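Local coordinates for malonyl-CoA-[acyl-carrier-protein] transacylase (Coxiella burnetii, PDB 3TQE) that probably transfers the malonyl group from malonyl-CoA to holo-acyl carrier protein, releasing CoA, a step that supplies fatty acid synthesis, at residues E35-A40 against L71-A76; S41-Y46 against A114-E119. One frame throughout, in Å; residues are numbered along the deposited sequence.

Contact 1 of 2, residues E35-A40 against L71-A76; sequences ETFQQA and LTADVA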
loop_
_atom_site.group_PDB
_atom_site.type_symbol
_atom_site.label_atom_id
_atom_site.label_comp_id
_atom_site.label_asym_id
_atom_site.label_seq_id
_atom_site.Cartn_x
_atom_site.Cartn_y
_atom_site.Cartn_z
ATOM N N GLU A 35 -7.759 -20.924 0.729
ATOM C CA GLU A 35 -8.753 -20.775 -0.333
ATOM C C GLU A 35 -8.523 -19.486 -1.119
ATOM O O GLU A 35 -8.639 -19.455 -2.339
ATOM C CB GLU A 35 -10.160 -20.820 0.223
ATOM C CG GLU A 35 -11.256 -20.749 -0.833
ATOM C CD GLU A 35 -11.526 -22.078 -1.529
ATOM O OE1 GLU A 35 -10.566 -22.847 -1.786
ATOM O OE2 GLU A 35 -12.712 -22.349 -1.846
ATOM N N THR A 36 -8.181 -18.429 -0.426
ATOM C CA THR A 36 -7.930 -17.151 -1.081
ATOM C C THR A 36 -6.687 -17.235 -1.952
ATOM O O THR A 36 -6.672 -16.745 -3.067
ATOM C CB THR A 36 -7.817 -16.037 -0.014
ATOM O OG1 THR A 36 -9.067 -15.969 0.686
ATOM C CG2 THR A 36 -7.513 -14.671 -0.620
ATOM N N PHE A 37 -5.633 -17.843 -1.446
ATOM C CA PHE A 37 -4.438 -18.012 -2.236
ATOM C C PHE A 37 -4.708 -18.935 -3.407
ATOM O O PHE A 37 -4.123 -18.739 -4.468
ATOM C CB PHE A 37 -3.263 -18.502 -1.394
ATOM C CG PHE A 37 -2.531 -17.394 -0.705
ATOM C CD1 PHE A 37 -1.410 -16.837 -1.266
ATOM C CD2 PHE A 37 -3.012 -16.848 0.468
ATOM C CE1 PHE A 37 -0.764 -15.792 -0.657
ATOM C CE2 PHE A 37 -2.360 -15.788 1.075
ATOM C CZ PHE A 37 -1.240 -15.271 0.518
ATOM N N GLN A 38 -5.582 -19.924 -3.243
ATOM C CA GLN A 38 -5.943 -20.806 -4.353
ATOM C C GLN A 38 -6.631 -20.026 -5.465
ATOM O O GLN A 38 -6.372 -20.246 -6.651
ATOM C CB GLN A 38 -6.838 -21.948 -3.867
ATOM C CG GLN A 38 -6.077 -23.086 -3.193
ATOM C CD GLN A 38 -6.967 -24.056 -2.403
ATOM O OE1 GLN A 38 -8.166 -23.827 -2.193
ATOM N NE2 GLN A 38 -6.367 -25.155 -1.968
ATOM N N GLN A 39 -7.521 -19.119 -5.079
ATOM C CA GLN A 39 -8.184 -18.256 -6.041
ATOM C C GLN A 39 -7.153 -17.429 -6.785
ATOM O O GLN A 39 -7.211 -17.307 -8.003
ATOM C CB GLN A 39 -9.175 -17.348 -5.334
ATOM C CG GLN A 39 -10.390 -18.116 -4.866
ATOM C CD GLN A 39 -11.269 -17.344 -3.949
ATOM O OE1 GLN A 39 -11.027 -16.185 -3.682
ATOM N NE2 GLN A 39 -12.329 -17.979 -3.480
ATOM N N ALA A 40 -6.237 -16.823 -6.058
ATOM C CA ALA A 40 -5.207 -16.043 -6.699
ATOM C C ALA A 40 -4.353 -16.883 -7.632
ATOM O O ALA A 40 -4.033 -16.461 -8.730
ATOM C CB ALA A 40 -4.353 -15.352 -5.675
ATOM N N LEU A 71 -1.508 -8.295 -2.332
ATOM C CA LEU A 71 -2.944 -8.130 -2.495
ATOM C C LEU A 71 -3.664 -9.333 -1.902
ATOM O O LEU A 71 -4.656 -9.210 -1.173
ATOM C CB LEU A 71 -3.312 -7.965 -3.965
ATOM C CG LEU A 71 -4.793 -7.997 -4.264
ATOM C CD1 LEU A 71 -5.434 -6.775 -3.661
ATOM C CD2 LEU A 71 -5.047 -8.117 -5.761
ATOM N N THR A 72 -3.153 -10.513 -2.194
ATOM C CA THR A 72 -3.771 -11.758 -1.741
ATOM C C THR A 72 -3.692 -11.869 -0.223
ATOM O O THR A 72 -4.663 -12.231 0.415
ATOM C CB THR A 72 -3.130 -12.947 -2.457
ATOM O OG1 THR A 72 -3.302 -12.789 -3.859
ATOM C CG2 THR A 72 -3.777 -14.259 -2.029
ATOM N N ALA A 73 -2.548 -11.538 0.340
ATOM C CA ALA A 73 -2.375 -11.585 1.794
ATOM C C ALA A 73 -3.339 -10.621 2.478
ATOM O O ALA A 73 -3.992 -10.968 3.455
ATOM C CB ALA A 73 -0.956 -11.257 2.174
ATOM N N ASP A 74 -3.440 -9.409 1.939
ATOM C CA ASP A 74 -4.295 -8.406 2.550
ATOM C C ASP A 74 -5.755 -8.867 2.476
ATOM O O ASP A 74 -6.501 -8.733 3.439
ATOM C CB ASP A 74 -4.168 -7.101 1.790
ATOM C CG ASP A 74 -2.853 -6.340 2.022
ATOM O OD1 ASP A 74 -1.943 -6.792 2.736
ATOM O OD2 ASP A 74 -2.757 -5.225 1.425
ATOM N N VAL A 75 -6.183 -9.366 1.324
ATOM C CA VAL A 75 -7.547 -9.816 1.168
ATOM C C VAL A 75 -7.818 -11.041 2.040
ATOM O O VAL A 75 -8.873 -11.169 2.630
ATOM C CB VAL A 75 -7.841 -10.107 -0.287
ATOM C CG1 VAL A 75 -9.143 -10.845 -0.438
ATOM C CG2 VAL A 75 -7.844 -8.799 -1.061
ATOM N N ALA A 76 -6.856 -11.941 2.136
ATOM C CA ALA A 76 -7.013 -13.108 3.017
ATOM C C ALA A 76 -7.284 -12.677 4.438
ATOM O O ALA A 76 -8.137 -13.261 5.118
ATOM C CB ALA A 76 -5.790 -14.000 2.933
#

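Contact 2 of 2, residues S41-Y46 against A114-E119; sequences SSALAY and AVKLVE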
loop_
_atom_site.group_PDB
_atom_site.type_symbol
_atom_site.label_atom_id
_atom_site.label_comp_id
_atom_site.label_asym_id
_atom_site.label_seq_id
_atom_site.Cartn_x
_atom_site.Cartn_y
_atom_site.Cartn_z
ATOM N N SER A 41 -3.996 -18.074 -7.186
ATOM C CA SER A 41 -3.166 -18.967 -7.970
ATOM C C SER A 41 -3.851 -19.388 -9.244
ATOM O O SER A 41 -3.183 -19.542 -10.258
ATOM C CB SER A 41 -2.803 -20.196 -7.149
ATOM O OG SER A 41 -1.981 -19.817 -6.068
ATOM N N SER A 42 -5.158 -19.577 -9.200
ATOM C CA SER A 42 -5.878 -19.910 -10.407
ATOM C C SER A 42 -5.821 -18.757 -11.403
ATOM O O SER A 42 -5.682 -18.971 -12.615
ATOM C CB SER A 42 -7.297 -20.328 -10.076
ATOM O OG SER A 42 -7.253 -21.567 -9.392
ATOM N N ALA A 43 -5.866 -17.540 -10.898
ATOM C CA ALA A 43 -5.775 -16.377 -11.746
ATOM C C ALA A 43 -4.373 -16.170 -12.327
ATOM O O ALA A 43 -4.236 -15.749 -13.482
ATOM C CB ALA A 43 -6.192 -15.166 -10.958
ATOM N N LEU A 44 -3.341 -16.481 -11.548
ATOM C CA LEU A 44 -1.940 -16.226 -11.892
ATOM C C LEU A 44 -1.305 -17.359 -12.667
ATOM O O LEU A 44 -0.281 -17.179 -13.330
ATOM C CB LEU A 44 -1.137 -16.016 -10.612
ATOM C CG LEU A 44 -1.486 -14.755 -9.841
ATOM C CD1 LEU A 44 -0.989 -14.879 -8.400
ATOM C CD2 LEU A 44 -0.929 -13.537 -10.540
ATOM N N ALA A 45 -1.861 -18.552 -12.476
ATOM C CA ALA A 45 -1.381 -19.797 -13.091
ATOM C C ALA A 45 -0.121 -20.387 -12.467
ATOM O O ALA A 45 0.494 -21.273 -13.037
ATOM C CB ALA A 45 -1.230 -19.669 -14.633
ATOM N N TYR A 46 0.228 -19.959 -11.263
ATOM C CA TYR A 46 1.256 -20.609 -10.466
ATOM C C TYR A 46 0.782 -20.588 -9.019
ATOM O O TYR A 46 -0.188 -19.896 -8.682
ATOM C CB TYR A 46 2.624 -19.937 -10.591
ATOM C CG TYR A 46 2.670 -18.516 -10.086
ATOM C CD1 TYR A 46 2.969 -18.249 -8.765
ATOM C CD2 TYR A 46 2.386 -17.442 -10.916
ATOM C CE1 TYR A 46 2.979 -16.968 -8.269
ATOM C CE2 TYR A 46 2.439 -16.151 -10.438
ATOM C CZ TYR A 46 2.731 -15.927 -9.101
ATOM O OH TYR A 46 2.747 -14.665 -8.633
ATOM N N ALA A 114 -8.626 -8.356 -9.771
ATOM C CA ALA A 114 -7.630 -7.498 -9.158
ATOM C C ALA A 114 -6.268 -8.175 -9.090
ATOM O O ALA A 114 -5.251 -7.515 -9.245
ATOM C CB ALA A 114 -8.101 -7.007 -7.784
ATOM N N VAL A 115 -6.241 -9.470 -8.822
ATOM C CA VAL A 115 -4.980 -10.200 -8.796
ATOM C C VAL A 115 -4.279 -10.079 -10.134
ATOM O O VAL A 115 -3.074 -9.792 -10.209
ATOM C CB VAL A 115 -5.202 -11.672 -8.410
ATOM C CG1 VAL A 115 -3.949 -12.525 -8.670
ATOM C CG2 VAL A 115 -5.635 -11.752 -6.987
ATOM N N LYS A 116 -5.024 -10.319 -11.202
ATOM C CA LYS A 116 -4.422 -10.231 -12.529
ATOM C C LYS A 116 -3.970 -8.800 -12.814
ATOM O O LYS A 116 -2.921 -8.566 -13.412
ATOM C CB LYS A 116 -5.400 -10.685 -13.581
ATOM C CG LYS A 116 -5.773 -12.120 -13.487
ATOM C CD LYS A 116 -6.669 -12.502 -14.649
ATOM C CE LYS A 116 -7.059 -13.946 -14.617
ATOM N NZ LYS A 116 -8.139 -14.178 -15.640
ATOM N N LEU A 117 -4.769 -7.837 -12.389
ATOM C CA LEU A 117 -4.477 -6.458 -12.657
ATOM C C LEU A 117 -3.192 -6.017 -11.931
ATOM O O LEU A 117 -2.385 -5.277 -12.482
ATOM C CB LEU A 117 -5.636 -5.589 -12.208
ATOM C CG LEU A 117 -5.507 -4.115 -12.487
ATOM C CD1 LEU A 117 -5.416 -3.838 -13.983
ATOM C CD2 LEU A 117 -6.670 -3.405 -11.840
ATOM N N VAL A 118 -3.019 -6.425 -10.681
ATOM C CA VAL A 118 -1.837 -5.974 -9.969
ATOM C C VAL A 118 -0.594 -6.715 -10.411
ATOM O O VAL A 118 0.489 -6.175 -10.297
ATOM C CB VAL A 118 -1.994 -5.958 -8.439
ATOM C CG1 VAL A 118 -3.152 -5.058 -8.016
ATOM C CG2 VAL A 118 -2.089 -7.349 -7.849
ATOM N N GLU A 119 -0.746 -7.937 -10.933
ATOM C CA GLU A 119 0.376 -8.564 -11.573
ATOM C C GLU A 119 0.834 -7.722 -12.745
ATOM O O GLU A 119 2.024 -7.478 -12.901
ATOM C CB GLU A 119 0.029 -9.959 -12.033
ATOM C CG GLU A 119 1.210 -10.613 -12.722
ATOM C CD GLU A 119 0.932 -11.974 -13.241
ATOM O OE1 GLU A 119 -0.098 -12.141 -13.931
ATOM O OE2 GLU A 119 1.767 -12.873 -12.965
HETATM O O HOH W 1 1.621 -15.234 -13.805
HETATM O O HOH W 2 2.871 -12.818 -10.477
#

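Contact 1 of 2, residues E35-A40 against L71-A76
T36 opens the contact from helix 31-44 by setting its methyl against one turn of helix 63-83. CG2 stands anti to the backbone N (chi1 -61° for OG1), which carries the methyl across to T72 O and A76 N, each 3.9 Å from it, and to A76 CB at 4.0 Å. Its hydroxyl hydrogen-bonds I32 O one turn back and NH1 of R79, farther along helix 63-83. At F37 the ring takes over. The methyl CG2 of T72 sits 3.4 Å from the ring centroid and only 4° off the normal, nearly equidistant from the six ring carbons, so the CH-pi contact is centred over one face. On one side of the ring, CE2 of F37 comes within 4.3 Å of A76 CB, while W49 meets the same ring edge-to-face. One turn on from T36, A40 ends the row: its CB lies 3.3 Å from T72 OG1, a hydroxyl already hydrogen-bonded to P68 O of its own helix. The two short segments run roughly antiparallel, 146° between their directions, with axes 9.4 Å apart at closest approach. With each threonine hydroxyl bonded to a carbonyl one turn back, the methyl is left to do the packing; methyl and CH-pi contacts fill the buried faces of the two helices, and R79 adds polar bonds between them, to T36 and Q39.

Contact 2 of 2, residues S41-Y46 against A114-E119
A partly buried helix-to-helix contact, apolar at its centre and bridged by water at its border, brings L44 and A43, at the C-terminal end of helix 31-44, onto V115, K116 and E119 of helix 111-128. The apolar centre is L44 on V115: CG of L44 lies 3.5 Å from CG1 of V115, the two side chains crossing at about a right angle. L44 passes E119 in the opposite direction, its CD2 3.6 Å from CD of E119. Beside this, the extended chain of K116 follows A43, its CE 3.5 Å from A43 O and 4.0 Å from A43 CB. E119, with CG anti to the backbone N (chi1 179°) and its chain extended, receives two waters at OE2. One also donates to L44 O, at 2.8 Å; the other accepts from Y46 OH at 2.6 Å. A single carboxylate oxygen therefore ties both the helix's last carbonyl and the tyrosine beyond it. A45, of positive phi (76°), ends the helix, after which Y46 comes back alongside E119. The result is a helix C-terminal end packed on a neighbouring helix and edged by a water-bridged carboxylate, within the helical part of the FabD-family acyl transferase domain, away from the predicted active-site residues.

In the fold
From the N terminus, strand 9-12 enters the parallel sheet and the chain then reaches helix 31-44, which, with the turn that follows it, supplies the first segment of both contacts. Contact 1 closes a 30-residue interval, mostly helical, by returning helix 63-83 to the middle of 31-44. Contact 2 spans a longer interval of 67 residues, which includes helix 63-83, strand 91-94 and helix 97-105, and brings helix 111-128 to the end of 31-44. The segments alternate along the chain, so the two closures cross. Their centres lie about 10 Å apart, and L71 joins them directly, its CD2 3.5 Å from A114 O. Helices 31-44, 63-83 and 111-128 thus pack mutually, away from the annotated sites.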